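Local coordinates for CRISPR system Cmr subunit Cmr6 (Pyrococcus furiosus, PDB 4W8V), which binds RNA as a subunit that, with Cmr1, caps the type III-B Cmr ribonucleoprotein complex in CRISPR antiviral defence, at residues L9-T21 and V207-F219. Residues are numbered along the deposited sequence; the frame is centred on the assembly and turned at random.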
# COMPACT_ATOMS: atom_id res chain seq x y z
N LEU A 9 -22.93 -0.98 13.78
CA LEU A 9 -21.73 -1.48 13.10
C LEU A 9 -22.06 -1.51 11.61
O LEU A 9 -23.20 -1.67 11.21
CB LEU A 9 -21.27 -2.84 13.64
N ASN A 10 -21.05 -1.36 10.76
CA ASN A 10 -21.28 -1.17 9.33
C ASN A 10 -21.95 -2.35 8.62
O ASN A 10 -22.34 -2.22 7.45
CB ASN A 10 -19.96 -0.85 8.62
CG ASN A 10 -20.03 0.44 7.84
OD1 ASN A 10 -21.11 0.93 7.52
ND2 ASN A 10 -18.87 1.00 7.51
N SER A 11 -22.10 -3.47 9.32
CA SER A 11 -22.54 -4.76 8.75
C SER A 11 -21.48 -5.32 7.79
O SER A 11 -21.70 -6.34 7.14
CB SER A 11 -23.89 -4.63 8.03
OG SER A 11 -23.72 -4.10 6.72
N LEU A 12 -20.34 -4.65 7.73
CA LEU A 12 -19.19 -5.13 6.97
C LEU A 12 -18.40 -6.16 7.76
O LEU A 12 -18.35 -6.10 8.99
CB LEU A 12 -18.27 -3.96 6.59
CG LEU A 12 -18.36 -3.26 5.23
CD1 LEU A 12 -19.67 -3.57 4.53
CD2 LEU A 12 -18.19 -1.76 5.44
N HIS A 13 -17.76 -7.09 7.06
CA HIS A 13 -16.78 -7.98 7.67
C HIS A 13 -15.47 -7.24 7.84
O HIS A 13 -14.90 -6.75 6.86
CB HIS A 13 -16.57 -9.23 6.82
CG HIS A 13 -17.73 -10.18 6.84
ND1 HIS A 13 -18.58 -10.34 5.77
CD2 HIS A 13 -18.17 -11.03 7.81
CE1 HIS A 13 -19.50 -11.24 6.07
NE2 HIS A 13 -19.27 -11.67 7.30
N ALA A 14 -14.98 -7.14 9.07
CA ALA A 14 -13.73 -6.44 9.29
C ALA A 14 -12.60 -7.41 9.64
O ALA A 14 -12.53 -7.91 10.75
CB ALA A 14 -13.89 -5.40 10.40
N ILE A 15 -11.70 -7.64 8.68
CA ILE A 15 -10.51 -8.45 8.95
C ILE A 15 -9.43 -7.55 9.52
O ILE A 15 -9.05 -6.56 8.89
CB ILE A 15 -9.98 -9.16 7.69
CG1 ILE A 15 -11.12 -9.82 6.91
CG2 ILE A 15 -8.91 -10.18 8.06
CD1 ILE A 15 -11.93 -10.82 7.71
N THR A 16 -8.93 -7.86 10.71
CA THR A 16 -7.90 -7.04 11.32
C THR A 16 -6.68 -7.82 11.78
O THR A 16 -6.73 -9.04 11.95
CB THR A 16 -8.44 -6.26 12.52
OG1 THR A 16 -8.51 -7.13 13.67
CG2 THR A 16 -9.82 -5.69 12.22
N GLY A 17 -5.59 -7.09 11.98
CA GLY A 17 -4.39 -7.62 12.59
C GLY A 17 -3.60 -6.54 13.29
O GLY A 17 -3.80 -5.36 13.04
N LYS A 18 -2.69 -6.94 14.17
CA LYS A 18 -1.80 -6.00 14.83
C LYS A 18 -0.41 -6.04 14.20
O LYS A 18 0.17 -7.11 14.07
CB LYS A 18 -1.70 -6.31 16.32
CG LYS A 18 -2.98 -6.09 17.10
CD LYS A 18 -2.71 -6.24 18.58
CE LYS A 18 -3.98 -6.22 19.40
NZ LYS A 18 -3.69 -6.67 20.79
N PHE A 19 0.11 -4.88 13.83
CA PHE A 19 1.38 -4.79 13.12
C PHE A 19 2.34 -3.89 13.86
O PHE A 19 1.94 -2.89 14.44
CB PHE A 19 1.16 -4.28 11.69
CG PHE A 19 0.43 -5.25 10.80
CD1 PHE A 19 -0.91 -5.57 11.03
CD2 PHE A 19 1.08 -5.84 9.72
CE1 PHE A 19 -1.58 -6.46 10.21
CE2 PHE A 19 0.41 -6.74 8.90
CZ PHE A 19 -0.92 -7.04 9.13
N LYS A 20 3.62 -4.26 13.87
CA LYS A 20 4.63 -3.39 14.45
C LYS A 20 5.54 -2.91 13.34
O LYS A 20 5.68 -3.60 12.34
CB LYS A 20 5.44 -4.10 15.53
CG LYS A 20 6.15 -5.35 15.06
CD LYS A 20 6.82 -6.08 16.21
CE LYS A 20 7.41 -7.42 15.78
NZ LYS A 20 8.65 -7.25 14.98
N THR A 21 6.13 -1.72 13.52
CA THR A 21 7.09 -1.19 12.56
C THR A 21 8.38 -2.01 12.61
O THR A 21 9.09 -1.96 13.62
CB THR A 21 7.40 0.30 12.85
OG1 THR A 21 7.60 0.48 14.26
CG2 THR A 21 6.23 1.20 12.41
N VAL A 207 -9.17 -4.15 6.84
CA VAL A 207 -9.95 -3.93 5.64
C VAL A 207 -11.36 -4.48 5.86
O VAL A 207 -11.54 -5.36 6.67
CB VAL A 207 -9.31 -4.61 4.40
CG1 VAL A 207 -7.91 -4.05 4.13
CG2 VAL A 207 -9.26 -6.12 4.56
N GLY A 208 -12.34 -3.95 5.14
CA GLY A 208 -13.72 -4.35 5.34
C GLY A 208 -14.52 -4.52 4.06
O GLY A 208 -14.20 -3.92 3.03
N GLY A 209 -15.56 -5.34 4.12
CA GLY A 209 -16.42 -5.56 2.97
C GLY A 209 -17.49 -6.58 3.26
O GLY A 209 -17.44 -7.27 4.27
N ARG A 210 -18.47 -6.69 2.37
CA ARG A 210 -19.57 -7.63 2.56
C ARG A 210 -19.10 -9.05 2.29
O ARG A 210 -19.38 -9.96 3.07
CB ARG A 210 -20.74 -7.30 1.65
CG ARG A 210 -21.25 -5.88 1.76
CD ARG A 210 -21.48 -5.32 0.37
NE ARG A 210 -22.36 -4.16 0.36
CZ ARG A 210 -23.67 -4.22 0.19
NH1 ARG A 210 -24.27 -5.40 0.01
NH2 ARG A 210 -24.40 -3.11 0.18
N ASP A 211 -18.41 -9.22 1.18
CA ASP A 211 -17.85 -10.51 0.80
C ASP A 211 -16.68 -10.83 1.72
O ASP A 211 -15.63 -10.21 1.63
CB ASP A 211 -17.41 -10.51 -0.66
CG ASP A 211 -17.21 -11.90 -1.22
OD1 ASP A 211 -16.93 -12.84 -0.44
OD2 ASP A 211 -17.33 -12.06 -2.46
N ARG A 212 -16.87 -11.79 2.62
CA ARG A 212 -15.83 -12.11 3.58
C ARG A 212 -14.57 -12.69 2.93
O ARG A 212 -13.46 -12.33 3.30
CB ARG A 212 -16.35 -13.08 4.63
CG ARG A 212 -15.28 -13.48 5.62
CD ARG A 212 -15.84 -14.31 6.75
NE ARG A 212 -14.77 -14.68 7.67
CZ ARG A 212 -14.38 -13.95 8.72
NH1 ARG A 212 -14.99 -12.80 8.99
NH2 ARG A 212 -13.40 -14.38 9.49
N GLU A 213 -14.74 -13.59 1.97
CA GLU A 213 -13.59 -14.23 1.36
C GLU A 213 -12.83 -13.26 0.46
O GLU A 213 -11.60 -13.34 0.36
CB GLU A 213 -14.00 -15.47 0.57
N LEU A 214 -13.54 -12.34 -0.18
CA LEU A 214 -12.90 -11.32 -0.99
C LEU A 214 -12.09 -10.39 -0.08
O LEU A 214 -10.95 -10.06 -0.38
CB LEU A 214 -13.91 -10.52 -1.80
CG LEU A 214 -13.25 -9.51 -2.74
CD1 LEU A 214 -12.75 -10.22 -4.00
CD2 LEU A 214 -14.16 -8.34 -3.08
N THR A 215 -12.70 -9.99 1.03
CA THR A 215 -12.06 -9.09 1.98
C THR A 215 -10.82 -9.73 2.59
O THR A 215 -9.81 -9.06 2.80
CB THR A 215 -13.06 -8.68 3.08
OG1 THR A 215 -14.17 -8.01 2.48
CG2 THR A 215 -12.41 -7.76 4.10
N GLU A 216 -10.90 -11.03 2.85
CA GLU A 216 -9.76 -11.75 3.43
C GLU A 216 -8.57 -11.75 2.49
O GLU A 216 -7.43 -11.60 2.94
CB GLU A 216 -10.15 -13.18 3.79
CG GLU A 216 -10.82 -13.29 5.15
CD GLU A 216 -11.27 -14.70 5.47
OE1 GLU A 216 -11.40 -15.52 4.53
OE2 GLU A 216 -11.50 -14.99 6.66
N LYS A 217 -8.83 -11.95 1.20
CA LYS A 217 -7.79 -11.92 0.19
C LYS A 217 -7.12 -10.55 0.19
O LYS A 217 -5.89 -10.45 0.14
CB LYS A 217 -8.37 -12.23 -1.18
CG LYS A 217 -8.94 -13.63 -1.30
CD LYS A 217 -9.26 -13.97 -2.73
CE LYS A 217 -9.96 -15.32 -2.83
NZ LYS A 217 -10.30 -15.66 -4.24
N ALA A 218 -7.94 -9.51 0.27
CA ALA A 218 -7.48 -8.13 0.33
C ALA A 218 -6.51 -7.93 1.48
O ALA A 218 -5.46 -7.31 1.34
CB ALA A 218 -8.66 -7.17 0.46
N PHE A 219 -6.88 -8.48 2.63
CA PHE A 219 -6.07 -8.39 3.83
C PHE A 219 -4.71 -9.05 3.62
O PHE A 219 -3.69 -8.58 4.12
CB PHE A 219 -6.80 -9.03 5.01
CG PHE A 219 -6.10 -8.85 6.32
CD1 PHE A 219 -6.11 -7.62 6.97
CD2 PHE A 219 -5.40 -9.90 6.90
CE1 PHE A 219 -5.44 -7.44 8.17
CE2 PHE A 219 -4.74 -9.73 8.11
CZ PHE A 219 -4.76 -8.50 8.74
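The Ile15 side chain packs against the first two turns of helix 212-228, touching Arg212, Thr215, Glu216 and Phe219, its two branches dividing the work. With CG1 turned beside the backbone N (chi1 -46°), CG2 stands anti to that N and sits over one face of the Phe219 ring, 3.8 Å from the centroid and offset toward the rim, a CH-pi contact. CG1 meets Thr215 CG2 at 3.7 Å, and CD1 reaches Glu216 CG and one face of the Arg212 guanidinium. Arg212 is extended from CG to NE, and the salt bridge from its NE to Glu216 OE2 (3.4 Å) ties together the two side chains that CD1 touches.

Two residues earlier on the same face of the strand, the His13 ring meets both loop and helix. Its ND1 donates to Arg210 O at 2.8 Å; the oxygen lies in the ring plane, but the bond is bent and the nitrogen stands above the carbonyl plane. Arg212 CB covers one ring face, while the guanidinium, turned 76° from the ring, presents its edge to CD2. Farther on, Phe219 CZ lies 3.6 Å from Gly17 N and comes to the edge of the Phe19 ring, 4.1 Å from its CE1.

The backbones of strands 13-21 and 202-209 pair antiparallel, His13 and Gly209 exchanging two hydrogen bonds, as do Ile15 and Val207. The contact joins a central strand of the four-stranded antiparallel sheet to the helix packed on it, in a RAMP-superfamily protein. Thr215 OG1 and Thr215 N reach Asp211 O from opposite faces of its plane, the hydroxyl at 2.8 Å; Asp211 N-caps the helix through weak bonds and forms a salt bridge with Arg131. The chemistry is therefore mixed: an apolar core at Ile15 and Phe219 gives way to polar bonding at the turn, where ND1, as donor to Arg210 O, probably carries a proton, which leaves the charge of the ring undecided.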